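Local atomic coordinates of DNA polymerase sliding clamp C (Sulfolobus tokodaii, PDB entry 3AIZ), a protein that serves as a subunit of a ring-shaped sliding clamp that encircles DNA and tethers DNA polymerase and other DNA-processing proteins to it during replication. Residues 27-32 and 59-64. Sequence-based numbering, arbitrary orientation.
Sequences LDFTSD and YNVEKE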
ATOM      1  N   LEU C  27      -6.094  32.957  28.815  1.00 37.24           N
ATOM      2  CA  LEU C  27      -4.685  33.152  29.123  1.00 35.54           C
ATOM      3  C   LEU C  27      -4.550  34.118  30.294  1.00 40.01           C
ATOM      4  O   LEU C  27      -4.825  35.310  30.161  1.00 40.59           O
ATOM      5  CB  LEU C  27      -3.938  33.691  27.905  1.00 36.67           C
ATOM      6  CG  LEU C  27      -3.989  32.819  26.650  1.00 37.66           C
ATOM      7  CD1 LEU C  27      -3.362  33.540  25.469  1.00 41.69           C
ATOM      8  CD2 LEU C  27      -3.303  31.485  26.895  1.00 35.15           C
ATOM      9  N   ASP C  28      -4.135  33.594  31.441  1.00 40.58           N
ATOM     10  CA  ASP C  28      -4.012  34.395  32.653  1.00 40.05           C
ATOM     11  C   ASP C  28      -2.548  34.653  32.991  1.00 44.43           C
ATOM     12  O   ASP C  28      -1.904  33.845  33.658  1.00 45.90           O
ATOM     13  CB  ASP C  28      -4.711  33.696  33.820  1.00 42.38           C
ATOM     14  CG  ASP C  28      -4.633  34.489  35.110  1.00 49.30           C
ATOM     15  OD1 ASP C  28      -4.162  35.645  35.076  1.00 49.21           O
ATOM     16  OD2 ASP C  28      -5.047  33.953  36.160  1.00 51.42           O
ATOM     17  N   PHE C  29      -2.029  35.786  32.526  1.00 46.18           N
ATOM     18  CA  PHE C  29      -0.638  36.150  32.774  1.00 45.23           C
ATOM     19  C   PHE C  29      -0.457  36.767  34.157  1.00 47.23           C
ATOM     20  O   PHE C  29      -1.019  37.819  34.458  1.00 49.10           O
ATOM     21  CB  PHE C  29      -0.135  37.112  31.696  1.00 44.31           C
ATOM     22  CG  PHE C  29      -0.131  36.523  30.315  1.00 41.97           C
ATOM     23  CD1 PHE C  29      -1.246  36.626  29.502  1.00 40.63           C
ATOM     24  CD2 PHE C  29       0.987  35.864  29.834  1.00 41.78           C
ATOM     25  CE1 PHE C  29      -1.246  36.084  28.231  1.00 40.42           C
ATOM     26  CE2 PHE C  29       0.994  35.319  28.564  1.00 41.49           C
ATOM     27  CZ  PHE C  29      -0.125  35.429  27.762  1.00 42.06           C
ATOM     28  N   THR C  30       0.332  36.104  34.997  1.00 47.77           N
ATOM     29  CA  THR C  30       0.608  36.598  36.340  1.00 51.76           C
ATOM     30  C   THR C  30       2.106  36.792  36.543  1.00 54.63           C
ATOM     31  O   THR C  30       2.911  36.429  35.685  1.00 51.94           O
ATOM     32  CB  THR C  30       0.077  35.636  37.417  1.00 54.10           C
ATOM     33  OG1 THR C  30       0.792  34.396  37.353  1.00 51.60           O
ATOM     34  CG2 THR C  30      -1.408  35.373  37.214  1.00 52.05           C
ATOM     35  N   SER C  31       2.474  37.367  37.683  1.00 57.99           N
ATOM     36  CA  SER C  31       3.878  37.602  38.000  1.00 60.32           C
ATOM     37  C   SER C  31       4.672  36.298  38.002  1.00 61.20           C
ATOM     38  O   SER C  31       5.832  36.268  37.591  1.00 63.38           O
ATOM     39  CB  SER C  31       4.011  38.303  39.354  1.00 65.13           C
ATOM     40  OG  SER C  31       3.430  37.528  40.390  1.00 68.52           O
ATOM     41  N   ASP C  32       4.040  35.223  38.463  1.00 58.40           N
ATOM     42  CA  ASP C  32       4.696  33.922  38.547  1.00 58.69           C
ATOM     43  C   ASP C  32       4.848  33.268  37.175  1.00 56.23           C
ATOM     44  O   ASP C  32       5.859  32.622  36.895  1.00 55.39           O
ATOM     45  CB  ASP C  32       3.930  32.993  39.492  1.00 63.24           C
ATOM     46  CG  ASP C  32       3.949  33.479  40.930  1.00 71.19           C
ATOM     47  OD1 ASP C  32       4.725  34.409  41.236  1.00 72.32           O
ATOM     48  OD2 ASP C  32       3.188  32.928  41.755  1.00 71.48           O
ATOM     49  N   TYR C  59       9.911  37.413  29.626  1.00 56.63           N
ATOM     50  CA  TYR C  59       8.627  37.459  30.311  1.00 51.14           C
ATOM     51  C   TYR C  59       8.453  38.794  31.024  1.00 55.30           C
ATOM     52  O   TYR C  59       9.100  39.055  32.037  1.00 57.85           O
ATOM     53  CB  TYR C  59       8.514  36.306  31.312  1.00 51.22           C
ATOM     54  CG  TYR C  59       7.109  36.073  31.823  1.00 49.75           C
ATOM     55  CD1 TYR C  59       6.236  35.233  31.146  1.00 47.81           C
ATOM     56  CD2 TYR C  59       6.657  36.693  32.981  1.00 45.88           C
ATOM     57  CE1 TYR C  59       4.952  35.016  31.606  1.00 44.21           C
ATOM     58  CE2 TYR C  59       5.374  36.481  33.448  1.00 47.27           C
ATOM     59  CZ  TYR C  59       4.526  35.642  32.757  1.00 45.00           C
ATOM     60  OH  TYR C  59       3.248  35.428  33.217  1.00 44.62           O
ATOM     61  N   ASN C  60       7.577  39.636  30.489  1.00 54.70           N
ATOM     62  CA  ASN C  60       7.363  40.966  31.044  1.00 58.15           C
ATOM     63  C   ASN C  60       5.902  41.225  31.396  1.00 62.96           C
ATOM     64  O   ASN C  60       5.145  41.764  30.588  1.00 64.43           O
ATOM     65  CB  ASN C  60       7.866  42.035  30.070  1.00 64.10           C
ATOM     66  CG  ASN C  60       7.730  43.442  30.623  1.00 72.42           C
ATOM     67  OD1 ASN C  60       7.452  43.633  31.808  1.00 69.19           O
ATOM     68  ND2 ASN C  60       7.931  44.436  29.764  1.00 75.69           N
ATOM     69  N   VAL C  61       5.512  40.841  32.607  1.00 61.84           N
ATOM     70  CA  VAL C  61       4.154  41.072  33.084  1.00 62.52           C
ATOM     71  C   VAL C  61       4.171  41.871  34.381  1.00 65.16           C
ATOM     72  O   VAL C  61       4.501  41.339  35.441  1.00 66.01           O
ATOM     73  CB  VAL C  61       3.404  39.751  33.320  1.00 54.82           C
ATOM     74  CG1 VAL C  61       1.988  40.027  33.806  1.00 53.81           C
ATOM     75  CG2 VAL C  61       3.384  38.917  32.051  1.00 51.41           C
ATOM     76  N   GLU C  62       3.814  43.149  34.294  1.00 65.54           N
ATOM     77  CA  GLU C  62       3.813  44.021  35.465  1.00 70.28           C
ATOM     78  C   GLU C  62       2.724  43.630  36.461  1.00 69.65           C
ATOM     79  O   GLU C  62       3.010  43.343  37.623  1.00 68.36           O
ATOM     80  CB  GLU C  62       3.674  45.489  35.050  1.00 76.07           C
ATOM     81  CG  GLU C  62       2.532  45.770  34.084  1.00 83.52           C
ATOM     82  CD  GLU C  62       2.474  47.227  33.660  1.00 92.42           C
ATOM     83  OE1 GLU C  62       3.323  48.018  34.123  1.00 88.62           O
ATOM     84  OE2 GLU C  62       1.578  47.582  32.864  1.00 95.91           O
ATOM     85  N   LYS C  63       1.477  43.618  36.003  1.00 67.99           N
ATOM     86  CA  LYS C  63       0.361  43.194  36.839  1.00 66.79           C
ATOM     87  C   LYS C  63      -0.436  42.102  36.136  1.00 64.35           C
ATOM     88  O   LYS C  63      -0.381  41.975  34.914  1.00 65.95           O
ATOM     89  CB  LYS C  63      -0.543  44.380  37.180  1.00 71.89           C
ATOM     90  CG  LYS C  63      -1.603  44.068  38.228  1.00 82.97           C
ATOM     91  CD  LYS C  63      -2.410  45.302  38.595  1.00 93.21           C
ATOM     92  CE  LYS C  63      -3.423  44.991  39.687  1.00 98.85           C
ATOM     93  NZ  LYS C  63      -4.220  46.190  40.068  1.00 97.23           N
ATOM     94  N   GLU C  64      -1.172  41.310  36.911  1.00 62.45           N
ATOM     95  CA  GLU C  64      -1.964  40.219  36.353  1.00 60.38           C
ATOM     96  C   GLU C  64      -2.867  40.711  35.228  1.00 59.30           C
ATOM     97  O   GLU C  64      -3.493  41.765  35.338  1.00 62.46           O
ATOM     98  CB  GLU C  64      -2.798  39.536  37.440  1.00 58.81           C
ATOM     99  CG  GLU C  64      -3.627  38.363  36.934  1.00 55.02           C
ATOM    100  CD  GLU C  64      -4.236  37.545  38.057  1.00 61.66           C
ATOM    101  OE1 GLU C  64      -4.129  37.963  39.230  1.00 68.23           O
ATOM    102  OE2 GLU C  64      -4.823  36.479  37.767  1.00 56.17           O
TER
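Asp28 and Glu64 bring two carboxylates together at the surface, Asp28 OD1 lying 2.9 Å from Glu64 OE2 with the planes of the two groups nearly coplanar. Two acceptors of like charge face each other here and no hydrogen bond joins them; the shortness of the approach is doubtful, and Lys66 lies against Asp28, where its positive charge could offset theirs. Phe29 turns into the protein, where it packs on Leu34, Val67, Val3 and Met1. Its CB meets Val61 CG2 at 4.0 Å, while ring atom CD2 approaches Tyr59 CE1 at 4.4 Å, the two side chains running at a slant to each other. On the backbone side, Phe29 O receives a CA-H...O contact from Glu64 CA at 3.2 Å, next to the backbone pairing of Phe29 with Glu65, and Val61 CG1 flanks the same oxygen. Thr30 provides the hydrogen bond of the contact: Tyr59 OH donates to Thr30 O over 2.7 Å, lying in the carbonyl plane with a C=O...O angle of 146°. With chi1 at -166°, the Tyr59 side chain swings away from its own N and reaches the turn. Thr30 CG2 runs alongside the Glu64 carboxylate, whereas Thr30 OG1 is hydrogen-bonded to Gly33 O across the turn. Ser31 O comes within 4.2 Å of Tyr59 CE2. The arrangement is a beta-hairpin turn, between strands 24-29 and 33-39, against which the connection from strand 58-60 to strand 65-70 packs; that connection passes from one antiparallel sheet to the other in the N-terminal domain of the PCNA clamp fold.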